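Local coordinates for protein putative cytochrome P450 120 (Synechocystis sp., PDB 2VE3) that binds heme and retinoic acid as a member of the cytochrome P450 family and probably works as a monooxygenase, at residues L93-M97 against R389-G393; I107-A111 against I227-R232; N139-P145 against N435-L440. All coordinates share one frame; numbering follows the deposited sequence.

Interaction 1. Residues L93-M97 against R389-G393; sequences LATQM and RECLG. With HEM (protoporphyrin IX containing Fe), chain C.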
loop_
_atom_site.group_PDB
_atom_site.type_symbol
_atom_site.label_atom_id
_atom_site.label_comp_id
_atom_site.label_asym_id
_atom_site.label_seq_id
_atom_site.Cartn_x
_atom_site.Cartn_y
_atom_site.Cartn_z
ATOM N N LEU A 93 -13.355 1.182 6.206
ATOM C CA LEU A 93 -12.760 0.141 7.056
ATOM C C LEU A 93 -11.568 0.662 7.848
ATOM O O LEU A 93 -11.448 0.424 9.056
ATOM C CB LEU A 93 -12.349 -1.071 6.227
ATOM C CG LEU A 93 -11.894 -2.319 7.003
ATOM C CD1 LEU A 93 -13.054 -3.020 7.679
ATOM C CD2 LEU A 93 -11.144 -3.274 6.061
ATOM N N ALA A 94 -10.712 1.412 7.175
ATOM C CA ALA A 94 -9.574 2.038 7.826
ATOM C C ALA A 94 -9.960 2.906 9.042
ATOM O O ALA A 94 -9.140 3.135 9.906
ATOM C CB ALA A 94 -8.784 2.845 6.813
ATOM N N THR A 95 -11.209 3.376 9.104
ATOM C CA THR A 95 -11.658 4.272 10.195
ATOM C C THR A 95 -12.741 3.623 11.086
ATOM O O THR A 95 -13.303 4.249 11.998
ATOM C CB THR A 95 -12.148 5.643 9.631
ATOM O OG1 THR A 95 -13.228 5.425 8.720
ATOM C CG2 THR A 95 -11.016 6.367 8.877
ATOM N N GLN A 96 -13.026 2.359 10.811
ATOM C CA GLN A 96 -13.980 1.572 11.603
ATOM C C GLN A 96 -13.308 0.842 12.755
ATOM O O GLN A 96 -12.127 0.475 12.669
ATOM C CB GLN A 96 -14.747 0.602 10.697
ATOM C CG GLN A 96 -15.783 1.366 9.874
ATOM C CD GLN A 96 -16.368 0.582 8.739
ATOM O OE1 GLN A 96 -15.692 -0.243 8.100
ATOM N NE2 GLN A 96 -17.646 0.842 8.459
ATOM N N MET A 97 -14.076 0.661 13.834
ATOM C CA MET A 97 -13.604 0.004 15.051
ATOM C C MET A 97 -14.497 -1.147 15.436
ATOM O O MET A 97 -15.675 -1.195 15.061
ATOM C CB MET A 97 -13.575 0.974 16.240
ATOM C CG MET A 97 -12.682 2.194 16.096
ATOM S SD MET A 97 -10.995 1.836 15.570
ATOM C CE MET A 97 -10.473 0.556 16.719
ATOM N N ARG A 389 -5.460 -5.705 11.709
ATOM C CA ARG A 389 -5.588 -4.732 10.633
ATOM C C ARG A 389 -4.767 -5.119 9.404
ATOM O O ARG A 389 -4.662 -4.336 8.448
ATOM C CB ARG A 389 -5.144 -3.349 11.130
ATOM C CG ARG A 389 -6.026 -2.768 12.232
ATOM C CD ARG A 389 -7.249 -2.164 11.598
ATOM N NE ARG A 389 -8.186 -1.662 12.576
ATOM C CZ ARG A 389 -9.159 -0.795 12.321
ATOM N NH1 ARG A 389 -9.339 -0.299 11.097
ATOM N NH2 ARG A 389 -9.947 -0.426 13.311
ATOM N N GLU A 390 -4.208 -6.331 9.425
ATOM C CA GLU A 390 -3.415 -6.837 8.313
ATOM C C GLU A 390 -4.122 -6.589 6.980
ATOM O O GLU A 390 -5.316 -6.882 6.837
ATOM C CB GLU A 390 -3.141 -8.329 8.486
ATOM C CG GLU A 390 -2.083 -8.856 7.538
ATOM C CD GLU A 390 -1.653 -10.292 7.836
ATOM O OE1 GLU A 390 -1.787 -10.764 8.986
ATOM O OE2 GLU A 390 -1.164 -10.952 6.901
ATOM N N CYS A 391 -3.385 -6.056 6.014
ATOM C CA CYS A 391 -3.927 -5.759 4.688
ATOM C C CYS A 391 -4.932 -6.805 4.236
ATOM O O CYS A 391 -4.674 -8.023 4.283
ATOM C CB CYS A 391 -2.808 -5.622 3.658
ATOM S SG CYS A 391 -3.371 -5.553 1.939
ATOM N N LEU A 392 -6.078 -6.296 3.792
ATOM C CA LEU A 392 -7.192 -7.100 3.351
ATOM C C LEU A 392 -7.057 -7.410 1.861
ATOM O O LEU A 392 -7.634 -8.375 1.351
ATOM C CB LEU A 392 -8.444 -6.270 3.613
ATOM C CG LEU A 392 -9.877 -6.745 3.574
ATOM C CD1 LEU A 392 -10.650 -5.888 4.553
ATOM C CD2 LEU A 392 -10.425 -6.572 2.206
ATOM N N GLY A 393 -6.278 -6.594 1.163
ATOM C CA GLY A 393 -6.162 -6.703 -0.284
ATOM C C GLY A 393 -4.858 -7.295 -0.765
ATOM O O GLY A 393 -4.556 -7.244 -1.949
HETATM C CHA HEM C . -4.330 -2.468 5.376
HETATM C CHB HEM C . -0.068 -2.565 3.039
HETATM C CHC HEM C . -2.380 -3.216 -1.192
HETATM C CHD HEM C . -6.616 -2.567 1.022
HETATM C C1A HEM C . -2.962 -2.452 5.140
HETATM C C2A HEM C . -1.898 -2.322 6.119
HETATM C C3A HEM C . -0.722 -2.367 5.461
HETATM C C4A HEM C . -1.007 -2.500 4.054
HETATM C CMA HEM C . 0.697 -2.266 6.050
HETATM C CAA HEM C . -2.101 -2.215 7.649
HETATM C CBA HEM C . -2.167 -0.771 8.139
HETATM C CGA HEM C . -2.539 -0.810 9.606
HETATM O O1A HEM C . -1.727 -1.365 10.402
HETATM O O2A HEM C . -3.634 -0.289 9.974
HETATM C C1B HEM C . -0.320 -2.792 1.699
HETATM C C2B HEM C . 0.670 -3.041 0.661
HETATM C C3B HEM C . 0.027 -3.230 -0.510
HETATM C C4B HEM C . -1.381 -3.098 -0.243
HETATM C CMB HEM C . 2.194 -3.088 0.909
HETATM C CAB HEM C . 0.612 -3.508 -1.933
HETATM C CBB HEM C . 1.708 -4.252 -2.151
HETATM C C1C HEM C . -3.736 -3.150 -0.976
HETATM C C2C HEM C . -4.777 -3.369 -1.960
HETATM C C3C HEM C . -5.957 -3.192 -1.352
HETATM C C4C HEM C . -5.685 -2.835 0.041
HETATM C CMC HEM C . -4.535 -3.780 -3.438
HETATM C CAC HEM C . -7.374 -3.356 -1.975
HETATM C CBC HEM C . -7.910 -2.487 -2.839
HETATM C C1D HEM C . -6.387 -2.393 2.372
HETATM C C2D HEM C . -7.398 -1.994 3.315
HETATM C C3D HEM C . -6.695 -1.953 4.676
HETATM C C4D HEM C . -5.327 -2.362 4.420
HETATM C CMD HEM C . -8.881 -1.667 3.003
HETATM C CAD HEM C . -7.301 -1.582 6.049
HETATM C CBD HEM C . -7.479 -2.869 6.852
HETATM C CGD HEM C . -8.102 -2.575 8.195
HETATM O O1D HEM C . -8.538 -3.554 8.852
HETATM O O2D HEM C . -8.179 -1.385 8.626
HETATM N NA HEM C . -2.381 -2.558 3.899
HETATM N NB HEM C . -1.563 -2.816 1.107
HETATM N NC HEM C . -4.319 -2.815 0.235
HETATM N ND HEM C . -5.186 -2.615 3.052
HETATM FE FE HEM C . -3.359 -2.998 2.068
#

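Interaction 2. Residues I107-A111 against I227-R232; sequences ILYQA and ILLAAR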
loop_
_atom_site.group_PDB
_atom_site.type_symbol
_atom_site.label_atom_id
_atom_site.label_comp_id
_atom_site.label_asym_id
_atom_site.label_seq_id
_atom_site.Cartn_x
_atom_site.Cartn_y
_atom_site.Cartn_z
ATOM N N ILE A 107 -16.989 -8.902 5.160
ATOM C CA ILE A 107 -17.699 -8.475 3.947
ATOM C C ILE A 107 -16.739 -8.177 2.778
ATOM O O ILE A 107 -16.911 -8.685 1.657
ATOM C CB ILE A 107 -18.568 -7.222 4.250
ATOM C CG1 ILE A 107 -19.787 -7.614 5.095
ATOM C CG2 ILE A 107 -18.980 -6.500 2.962
ATOM C CD1 ILE A 107 -20.451 -6.474 5.789
ATOM N N LEU A 108 -15.726 -7.359 3.060
ATOM C CA LEU A 108 -14.765 -6.927 2.045
ATOM C C LEU A 108 -13.874 -8.069 1.552
ATOM O O LEU A 108 -13.574 -8.141 0.365
ATOM C CB LEU A 108 -13.963 -5.697 2.532
ATOM C CG LEU A 108 -14.740 -4.363 2.514
ATOM C CD1 LEU A 108 -14.295 -3.371 3.588
ATOM C CD2 LEU A 108 -14.679 -3.704 1.152
ATOM N N TYR A 109 -13.497 -8.982 2.445
ATOM C CA TYR A 109 -12.665 -10.133 2.074
ATOM C C TYR A 109 -13.264 -10.943 0.916
ATOM O O TYR A 109 -12.546 -11.454 0.066
ATOM C CB TYR A 109 -12.386 -11.026 3.293
ATOM C CG TYR A 109 -11.614 -12.289 2.958
ATOM C CD1 TYR A 109 -10.371 -12.224 2.305
ATOM C CD2 TYR A 109 -12.121 -13.555 3.291
ATOM C CE1 TYR A 109 -9.655 -13.387 1.984
ATOM C CE2 TYR A 109 -11.406 -14.730 2.974
ATOM C CZ TYR A 109 -10.174 -14.631 2.324
ATOM O OH TYR A 109 -9.455 -15.772 1.998
ATOM N N GLN A 110 -14.585 -11.025 0.878
ATOM C CA GLN A 110 -15.288 -11.720 -0.192
ATOM C C GLN A 110 -14.950 -11.192 -1.597
ATOM O O GLN A 110 -15.062 -11.922 -2.578
ATOM C CB GLN A 110 -16.792 -11.695 0.069
ATOM C CG GLN A 110 -17.218 -12.566 1.256
ATOM C CD GLN A 110 -17.231 -14.047 0.911
ATOM O OE1 GLN A 110 -17.787 -14.451 -0.119
ATOM N NE2 GLN A 110 -16.619 -14.866 1.767
ATOM N N ALA A 111 -14.514 -9.934 -1.682
ATOM C CA ALA A 111 -14.039 -9.372 -2.948
ATOM C C ALA A 111 -12.685 -9.929 -3.370
ATOM O O ALA A 111 -12.310 -9.825 -4.539
ATOM C CB ALA A 111 -14.008 -7.843 -2.902
ATOM N N ILE A 227 -20.237 -6.787 -5.043
ATOM C CA ILE A 227 -20.101 -7.435 -3.735
ATOM C C ILE A 227 -20.621 -6.576 -2.568
ATOM O O ILE A 227 -21.358 -7.077 -1.716
ATOM C CB ILE A 227 -18.657 -7.992 -3.488
ATOM C CG1 ILE A 227 -18.415 -9.203 -4.394
ATOM C CG2 ILE A 227 -18.474 -8.447 -2.039
ATOM C CD1 ILE A 227 -17.034 -9.800 -4.323
ATOM N N LEU A 228 -20.275 -5.291 -2.545
ATOM C CA LEU A 228 -20.729 -4.396 -1.477
ATOM C C LEU A 228 -22.227 -4.115 -1.533
ATOM O O LEU A 228 -22.883 -3.979 -0.503
ATOM C CB LEU A 228 -19.955 -3.072 -1.499
ATOM C CG LEU A 228 -18.442 -3.119 -1.251
ATOM C CD1 LEU A 228 -17.821 -1.708 -1.362
ATOM C CD2 LEU A 228 -18.166 -3.761 0.100
ATOM N N LEU A 229 -22.764 -4.016 -2.738
ATOM C CA LEU A 229 -24.200 -3.810 -2.913
ATOM C C LEU A 229 -24.982 -5.009 -2.405
ATOM O O LEU A 229 -26.057 -4.850 -1.837
ATOM C CB LEU A 229 -24.528 -3.531 -4.375
ATOM C CG LEU A 229 -24.646 -2.101 -4.924
ATOM C CD1 LEU A 229 -24.240 -1.003 -3.970
ATOM C CD2 LEU A 229 -23.834 -1.996 -6.184
ATOM N N ALA A 230 -24.422 -6.202 -2.580
ATOM C CA ALA A 230 -25.066 -7.442 -2.151
ATOM C C ALA A 230 -24.926 -7.701 -0.651
ATOM O O ALA A 230 -25.768 -8.380 -0.054
ATOM C CB ALA A 230 -24.522 -8.620 -2.948
ATOM N N ALA A 231 -23.872 -7.150 -0.050
ATOM C CA ALA A 231 -23.521 -7.382 1.365
ATOM C C ALA A 231 -24.627 -7.077 2.381
ATOM O O ALA A 231 -25.346 -6.091 2.230
ATOM C CB ALA A 231 -22.287 -6.579 1.715
ATOM N N ARG A 232 -24.724 -7.921 3.419
ATOM C CA ARG A 232 -25.652 -7.729 4.554
ATOM C C ARG A 232 -24.930 -7.855 5.905
ATOM O O ARG A 232 -24.137 -8.777 6.090
ATOM C CB ARG A 232 -26.812 -8.753 4.509
ATOM C CG ARG A 232 -27.753 -8.658 3.307
ATOM C CD ARG A 232 -28.433 -7.300 3.257
ATOM N NE ARG A 232 -29.290 -7.125 2.091
ATOM C CZ ARG A 232 -28.868 -6.794 0.871
ATOM N NH1 ARG A 232 -27.574 -6.611 0.627
ATOM N NH2 ARG A 232 -29.747 -6.647 -0.112
#

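Interaction 3. Residues N139-P145 against N435-L440; sequences NEVIWYP and NLRVKL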
loop_
_atom_site.group_PDB
_atom_site.type_symbol
_atom_site.label_atom_id
_atom_site.label_comp_id
_atom_site.label_asym_id
_atom_site.label_seq_id
_atom_site.Cartn_x
_atom_site.Cartn_y
_atom_site.Cartn_z
ATOM N N ASN A 139 10.192 6.056 -27.343
ATOM C CA ASN A 139 11.633 6.042 -27.117
ATOM C C ASN A 139 11.875 5.966 -25.608
ATOM O O ASN A 139 11.711 4.899 -25.010
ATOM C CB ASN A 139 12.318 7.261 -27.762
ATOM C CG ASN A 139 13.832 7.078 -27.918
ATOM O OD1 ASN A 139 14.318 5.969 -28.174
ATOM N ND2 ASN A 139 14.579 8.175 -27.778
ATOM N N GLU A 140 12.241 7.085 -24.992
ATOM C CA GLU A 140 12.270 7.189 -23.539
ATOM C C GLU A 140 10.848 7.193 -22.951
ATOM O O GLU A 140 9.956 7.893 -23.449
ATOM C CB GLU A 140 13.029 8.445 -23.124
ATOM C CG GLU A 140 12.935 8.795 -21.637
ATOM C CD GLU A 140 13.873 9.918 -21.237
ATOM O OE1 GLU A 140 14.563 10.476 -22.118
ATOM O OE2 GLU A 140 13.941 10.236 -20.038
ATOM N N VAL A 141 10.641 6.384 -21.911
ATOM C CA VAL A 141 9.416 6.460 -21.110
ATOM C C VAL A 141 9.724 7.051 -19.734
ATOM O O VAL A 141 10.579 6.543 -19.015
ATOM C CB VAL A 141 8.717 5.088 -20.972
ATOM C CG1 VAL A 141 7.395 5.218 -20.191
ATOM C CG2 VAL A 141 8.457 4.486 -22.345
ATOM N N ILE A 142 9.054 8.153 -19.393
ATOM C CA ILE A 142 9.048 8.662 -18.010
ATOM C C ILE A 142 8.045 7.798 -17.231
ATOM O O ILE A 142 6.842 8.085 -17.233
ATOM C CB ILE A 142 8.679 10.171 -17.951
ATOM C CG1 ILE A 142 9.640 10.980 -18.833
ATOM C CG2 ILE A 142 8.659 10.682 -16.502
ATOM C CD1 ILE A 142 9.335 12.498 -18.892
ATOM N N TRP A 143 8.543 6.732 -16.588
ATOM C CA TRP A 143 7.673 5.612 -16.194
ATOM C C TRP A 143 6.735 5.859 -15.029
ATOM O O TRP A 143 5.591 5.417 -15.064
ATOM C CB TRP A 143 8.467 4.337 -15.883
ATOM C CG TRP A 143 7.849 3.092 -16.424
ATOM C CD1 TRP A 143 6.569 2.933 -16.863
ATOM C CD2 TRP A 143 8.493 1.818 -16.582
ATOM N NE1 TRP A 143 6.373 1.639 -17.305
ATOM C CE2 TRP A 143 7.541 0.937 -17.144
ATOM C CE3 TRP A 143 9.789 1.338 -16.311
ATOM C CZ2 TRP A 143 7.842 -0.400 -17.442
ATOM C CZ3 TRP A 143 10.090 0.010 -16.624
ATOM C CH2 TRP A 143 9.120 -0.839 -17.179
ATOM N N TYR A 144 7.206 6.530 -13.987
ATOM C CA TYR A 144 6.400 6.616 -12.783
ATOM C C TYR A 144 4.938 7.105 -13.044
ATOM O O TYR A 144 4.003 6.419 -12.652
ATOM C CB TYR A 144 7.128 7.355 -11.645
ATOM C CG TYR A 144 6.287 7.435 -10.391
ATOM C CD1 TYR A 144 6.123 6.315 -9.557
ATOM C CD2 TYR A 144 5.626 8.620 -10.051
ATOM C CE1 TYR A 144 5.323 6.370 -8.425
ATOM C CE2 TYR A 144 4.835 8.694 -8.906
ATOM C CZ TYR A 144 4.683 7.563 -8.103
ATOM O OH TYR A 144 3.899 7.646 -6.984
ATOM N N PRO A 145 4.747 8.255 -13.743
ATOM C CA PRO A 145 3.401 8.781 -14.051
ATOM C C PRO A 145 2.561 7.849 -14.914
ATOM O O PRO A 145 1.332 7.831 -14.794
ATOM C CB PRO A 145 3.696 10.064 -14.848
ATOM C CG PRO A 145 5.082 10.426 -14.503
ATOM C CD PRO A 145 5.798 9.142 -14.278
ATOM N N ASN A 435 11.179 10.283 -11.479
ATOM C CA ASN A 435 10.053 9.572 -12.119
ATOM C C ASN A 435 10.385 8.385 -13.032
ATOM O O ASN A 435 9.580 8.018 -13.888
ATOM C CB ASN A 435 9.122 10.534 -12.854
ATOM C CG ASN A 435 8.579 11.629 -11.956
ATOM O OD1 ASN A 435 7.789 11.375 -11.050
ATOM N ND2 ASN A 435 9.002 12.861 -12.214
ATOM N N LEU A 436 11.568 7.807 -12.845
ATOM C CA LEU A 436 11.966 6.542 -13.472
ATOM C C LEU A 436 12.023 6.608 -14.988
ATOM O O LEU A 436 11.129 6.111 -15.687
ATOM C CB LEU A 436 11.051 5.398 -13.030
ATOM C CG LEU A 436 11.596 4.150 -12.328
ATOM C CD1 LEU A 436 10.748 2.952 -12.725
ATOM C CD2 LEU A 436 13.094 3.885 -12.515
ATOM N N ARG A 437 13.093 7.208 -15.501
ATOM C CA ARG A 437 13.271 7.348 -16.938
ATOM C C ARG A 437 13.911 6.082 -17.474
ATOM O O ARG A 437 14.975 5.675 -17.009
ATOM C CB ARG A 437 14.139 8.565 -17.256
ATOM C CG ARG A 437 13.578 9.862 -16.704
ATOM C CD ARG A 437 14.450 11.071 -17.050
ATOM N NE ARG A 437 13.720 12.305 -16.754
ATOM C CZ ARG A 437 12.802 12.842 -17.558
ATOM N NH1 ARG A 437 12.512 12.265 -18.719
ATOM N NH2 ARG A 437 12.172 13.959 -17.202
ATOM N N VAL A 438 13.246 5.464 -18.444
ATOM C CA VAL A 438 13.661 4.168 -19.006
ATOM C C VAL A 438 13.570 4.146 -20.532
ATOM O O VAL A 438 12.936 5.008 -21.129
ATOM C CB VAL A 438 12.789 3.005 -18.456
ATOM C CG1 VAL A 438 12.926 2.898 -16.941
ATOM C CG2 VAL A 438 11.310 3.172 -18.876
ATOM N N LYS A 439 14.242 3.180 -21.149
ATOM C CA LYS A 439 13.943 2.761 -22.511
ATOM C C LYS A 439 13.653 1.282 -22.409
ATOM O O LYS A 439 14.407 0.556 -21.755
ATOM C CB LYS A 439 15.140 2.984 -23.443
ATOM C CG LYS A 439 15.110 4.321 -24.176
ATOM C CD LYS A 439 16.496 4.741 -24.637
ATOM C CE LYS A 439 16.540 6.237 -24.942
ATOM N NZ LYS A 439 17.947 6.690 -25.083
ATOM N N LEU A 440 12.556 0.838 -23.020
ATOM C CA LEU A 440 12.278 -0.590 -23.122
ATOM C C LEU A 440 12.845 -1.131 -24.435
ATOM O O LEU A 440 12.738 -0.488 -25.482
ATOM C CB LEU A 440 10.772 -0.885 -23.021
ATOM C CG LEU A 440 9.903 -0.380 -21.850
ATOM C CD1 LEU A 440 8.574 -1.141 -21.818
ATOM C CD2 LEU A 440 10.572 -0.461 -20.491
HETATM O O HOH W 1 10.435 2.632 -24.681
#

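Interaction 1. Residues L93-M97 against R389-G393
R389 reaches out from the cysteine-ligand loop of the cytochrome P450 fold to the backbone of L93 and Q96, and also to a heme propionate. The loop carries the family's heme signature, Phe-x-x-Gly-x-Arg-x-Cys-x-Gly, running from F384 to G393, and C391 SG is the axial thiolate ligand, 2.6 Å from the heme iron. Polar contacts gather on the R389 guanidinium. NH1 gives a good hydrogen bond to the propionate oxygen O2D of HEM (2.9 Å, 159°), which lies at the edge of the guanidinium and in its plane, and a weak, bent one to L93 O at 3.0 Å. NH2 turns to Q96 O; the modelled 2.4 Å is very short and its exact length doubtful. A bend at chi2 (-81°) brings CD alongside the propionate oxygens. Through the bonds of NH1 and NH2, one arginine ties the loop 93-97 and the heme to the segment bearing the iron ligand. L93 O also accepts from Q96 N, closing the short 3-10 turn, while the Q96 amide is held by E243 and Q247. The heme is also hydrogen-bonded to H101, Y344 and R323. Apolar contacts flank this polar network. L93 CD2 faces L392 CD1, though too closely modelled for the distance to carry weight, and A94 touches the bound retinoic acid. G393 CA sits 3.7 Å from HEM C3C. At the outer end the M97 side chain, bent at chi2 and chi3, crosses R389 at about a right angle and brings SD obliquely to within 3.4 Å of R389 NH2.

Interaction 2. Residues I107-A111 against I227-R232
I107 CD1 approaches the backbone of R232, but the flat guanidinium of R232 is turned back on its own segment: NH1 bonds A231 O at 2.8 Å, with the oxygen close to the guanidinium plane, although NH1 itself stands 67° out of the carbonyl plane. A second, weak bond runs from the same NH1 to L229 O. Across the contact, aliphatic branches do most of the touching. I107 CG2, anti to its N, points across to CB of A231, the first residue to leave helical geometry, at 3.5 Å and to L228 CD2 at 4.0 Å, and the I107 and L228 side chains cross at about a right angle. L108 adds CD2 against the same L228 methyl (3.6 Å), so L228 CD2 serves two residues of the facing helix. I107 and L108 lie in the last turn of helix 98-109, the C helix of the P450 fold; L228 lies near the end of helix 224-230, a short helix preceding the long central helix 241-272 of the fold, and A231 just follows it. Q247 of that long helix touches both L108 and L228. Further along, I227 takes over: its chi2 is extended (177°), which carries CD1 to A111 CA at 3.3 Å and to Q110 O at 3.4 Å, while its CG2 faces I107 O. A111 CB lies 3.9 Å from I227 CD1.

Interaction 3. Residues N139-P145 against N435-L440
V141 and V438 form a hydrogen-bonded antiparallel pair, V141 N to V438 O at 2.8 Å and V438 N to V141 O at 2.9 Å, between short strands whose directions differ by 137°; two further backbone bonds follow where the chain enters the helix, W143 N to L436 O (2.8 Å) and Y144 N to N435 O (2.8 Å). In these last two bonds the N-H comes from well above the carbonyl plane, as the chain of 139-145 turns from strand to helix. At the other end a water bridges N139 O and L440 N. On one face of the sheet E140 and R437 form a salt bridge. R437 NH1 lies 2.8 Å from E140 OE2, which sits at the edge of the guanidinium and in its plane; the carboxylate, however, is met from above its own plane, the two planes standing 85° apart. The R437 chain, extended from CG to NE, runs side by side with I142. The valines point to the other face, V141 CB packing on V438 CG2, and there V438 CG2 and L440 CD2 come obliquely to the W143 indole, at CE3 (3.5 Å) and CH2 (3.6 Å) respectively. N435 OD1 comes obliquely to Y144 CD2, 3.6 Å away, while Y144 OH bonds R148. These strands belong to a small three-stranded antiparallel sheet, which corresponds to the β3 sheet of the P450 fold. Strand 437-442 is its middle member, between 140-142 and 412-416; W143 stacks edge-to-face with W135 of helix 121-137 and W414 of strand 412-416, and C267 of helix 241-272 touches W143 and L436.

Interactions 1 and 2 adjoin, their centres 14 Å apart: L392 CD2 lies 3.7 Å from L108 CB, and L93 CB lies 4.0 Å from L108 CD1, so L108 links the heme-binding contact to the helix pairing outside it. The L108 side chain is about 6 Å from the heme, whereas interaction 1 includes the iron ligand, a propionate partner and A94 beside retinoic acid. Interaction 3 stands apart, on the opposite side of the chain's centre from interaction 1, with centres 34 Å apart; the Y144 side chain is about 10 Å from retinoic acid and about 13 Å from the heme. Helix 241-272 nevertheless runs past all three, touching Q96, L108 and W143.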